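Local coordinates for protein urea carboxylase (Thermus thermophilus, PDB 3OEP) that is of unknown function but is homologous to KipI and KipA, with cyclophilin-like domains, and is probably not an allophanate hydrolase, at residues R113-G118 against F125-E130. Sequence-based numbering, arbitrary orientation.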
# COMPACT_ATOMS: atom_id res chain seq x y z
N ARG A 113 14.50 20.28 3.95
CA ARG A 113 14.96 18.91 4.06
C ARG A 113 13.76 17.98 3.90
O ARG A 113 12.69 18.25 4.44
CB ARG A 113 15.61 18.70 5.43
CG ARG A 113 16.09 17.31 5.70
CD ARG A 113 16.62 17.20 7.13
NE ARG A 113 16.98 15.82 7.43
CZ ARG A 113 18.18 15.28 7.22
NH1 ARG A 113 19.18 16.00 6.71
NH2 ARG A 113 18.38 14.01 7.53
N VAL A 114 13.95 16.88 3.17
CA VAL A 114 12.95 15.83 3.08
C VAL A 114 13.00 14.99 4.35
O VAL A 114 13.92 14.19 4.54
CB VAL A 114 13.18 14.91 1.86
CG1 VAL A 114 12.13 13.81 1.81
CG2 VAL A 114 13.18 15.72 0.56
N TYR A 115 12.02 15.18 5.23
CA TYR A 115 11.94 14.45 6.50
C TYR A 115 11.23 13.10 6.37
O TYR A 115 11.43 12.21 7.20
CB TYR A 115 11.23 15.29 7.55
CG TYR A 115 12.14 16.29 8.20
CD1 TYR A 115 12.36 17.53 7.63
CD2 TYR A 115 12.81 15.99 9.38
CE1 TYR A 115 13.21 18.46 8.22
CE2 TYR A 115 13.66 16.91 9.99
CZ TYR A 115 13.85 18.14 9.39
OH TYR A 115 14.69 19.06 9.98
N ALA A 116 10.37 12.97 5.36
CA ALA A 116 9.65 11.73 5.11
C ALA A 116 9.27 11.72 3.65
O ALA A 116 9.18 12.76 3.01
CB ALA A 116 8.40 11.65 5.98
N LEU A 117 9.05 10.52 3.12
CA LEU A 117 8.75 10.35 1.72
C LEU A 117 7.77 9.22 1.63
O LEU A 117 7.98 8.16 2.22
CB LEU A 117 10.02 9.99 0.95
CG LEU A 117 9.96 10.02 -0.58
CD1 LEU A 117 9.90 11.45 -1.08
CD2 LEU A 117 11.19 9.33 -1.15
N GLY A 118 6.67 9.46 0.93
CA GLY A 118 5.82 8.36 0.51
C GLY A 118 4.41 8.30 1.05
O GLY A 118 3.82 7.22 1.07
N PHE A 125 7.65 15.02 2.31
CA PHE A 125 7.28 15.92 3.38
C PHE A 125 8.53 16.71 3.72
O PHE A 125 9.52 16.15 4.17
CB PHE A 125 6.77 15.16 4.61
CG PHE A 125 5.35 14.63 4.47
CD1 PHE A 125 4.50 15.03 3.44
CD2 PHE A 125 4.85 13.75 5.42
CE1 PHE A 125 3.20 14.54 3.34
CE2 PHE A 125 3.56 13.26 5.32
CZ PHE A 125 2.74 13.65 4.29
N LEU A 126 8.47 18.02 3.46
CA LEU A 126 9.60 18.92 3.60
C LEU A 126 9.40 19.90 4.76
O LEU A 126 8.28 20.33 5.01
CB LEU A 126 9.75 19.72 2.31
CG LEU A 126 9.98 18.93 1.03
CD1 LEU A 126 9.38 19.65 -0.17
CD2 LEU A 126 11.45 18.70 0.84
N ALA A 127 10.48 20.24 5.44
CA ALA A 127 10.44 21.25 6.51
C ALA A 127 11.78 21.98 6.49
O ALA A 127 12.75 21.42 5.98
CB ALA A 127 10.19 20.58 7.87
N GLU A 128 11.89 23.20 7.03
CA GLU A 128 10.83 23.94 7.73
C GLU A 128 10.29 25.13 6.94
O GLU A 128 11.06 25.97 6.46
CB GLU A 128 11.38 24.52 9.05
CG GLU A 128 11.86 23.50 10.06
CD GLU A 128 12.51 24.12 11.29
OE1 GLU A 128 12.70 25.36 11.35
OE2 GLU A 128 12.85 23.35 12.21
N VAL A 129 8.97 25.22 6.86
CA VAL A 129 8.30 26.42 6.36
C VAL A 129 8.58 27.59 7.31
O VAL A 129 8.56 27.44 8.54
CB VAL A 129 6.76 26.18 6.25
CG1 VAL A 129 6.00 27.47 5.95
CG2 VAL A 129 6.47 25.14 5.18
N GLU A 130 8.88 28.75 6.73
CA GLU A 130 9.12 29.97 7.52
C GLU A 130 7.95 30.23 8.46
O GLU A 130 6.81 30.05 8.08
CB GLU A 130 9.29 31.18 6.60
CG GLU A 130 10.58 31.19 5.78
CD GLU A 130 11.82 31.39 6.64
OE1 GLU A 130 11.90 32.41 7.35
OE2 GLU A 130 12.73 30.54 6.58
O HOH W 1 15.10 21.54 8.08
O HOH W 2 14.19 21.11 11.76
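With CG opposite the carbonyl carbon and close to the backbone N (chi1 -81°), the ring of Tyr-115 swings across to the strand of Ala-127, where CE1 lies 3.7 Å from Ala-127 CB. The same ring meets the carbonyl O of Ala-127 in plane at its edge, while CD of Arg-113 packs over one face near the rim. Beyond the ring, the phenol OH reaches Ala-127 O through one water and Glu-128 OE2 through a second. Replacing this tyrosine with alanine would take away the ring, is likely to leave Ala-127 CB and Arg-113 CD without their aromatic partner, and would probably break both water bridges. Tyr-115 and Ala-116 share one partner, Phe-125, in a classic beta bulge, which shifts the register by one residue. Phe-125 O accepts from Tyr-115 N at 2.9 Å in a somewhat bent bond (145° at the hydrogen), and Phe-125 N donates to Ala-116 O at 2.8 Å, almost straight. Before the bulge, Arg-113 and Ala-127 form a regular antiparallel hydrogen-bonded pair, Arg-113 N to Ala-127 O at 2.9 Å and Ala-127 N to Arg-113 O at 3.1 Å. Between these grips lies the non-hydrogen-bonded pair Val-114 and Leu-126, whose methyls CG2 and CD2 press together at 3.5 Å, tighter than a usual carbon contact. On the sheet face of Ala-116 and Phe-125, their CB atoms stand 4.1 Å apart, and the Phe-125 ring leads away from the partner strand to meet the rings of Trp-168 and Phe-123. The two strands form a bulged beta hairpin within the cyclophilin-like sheet: strand 156-159 flanks 124-127, strand 194-199 flanks 112-117 and receives Val-114 and Leu-126 on Val-195, and helix 15-30 lies against Arg-113 and Tyr-115, its Asn-18 OD1 bonded to Arg-113 NE.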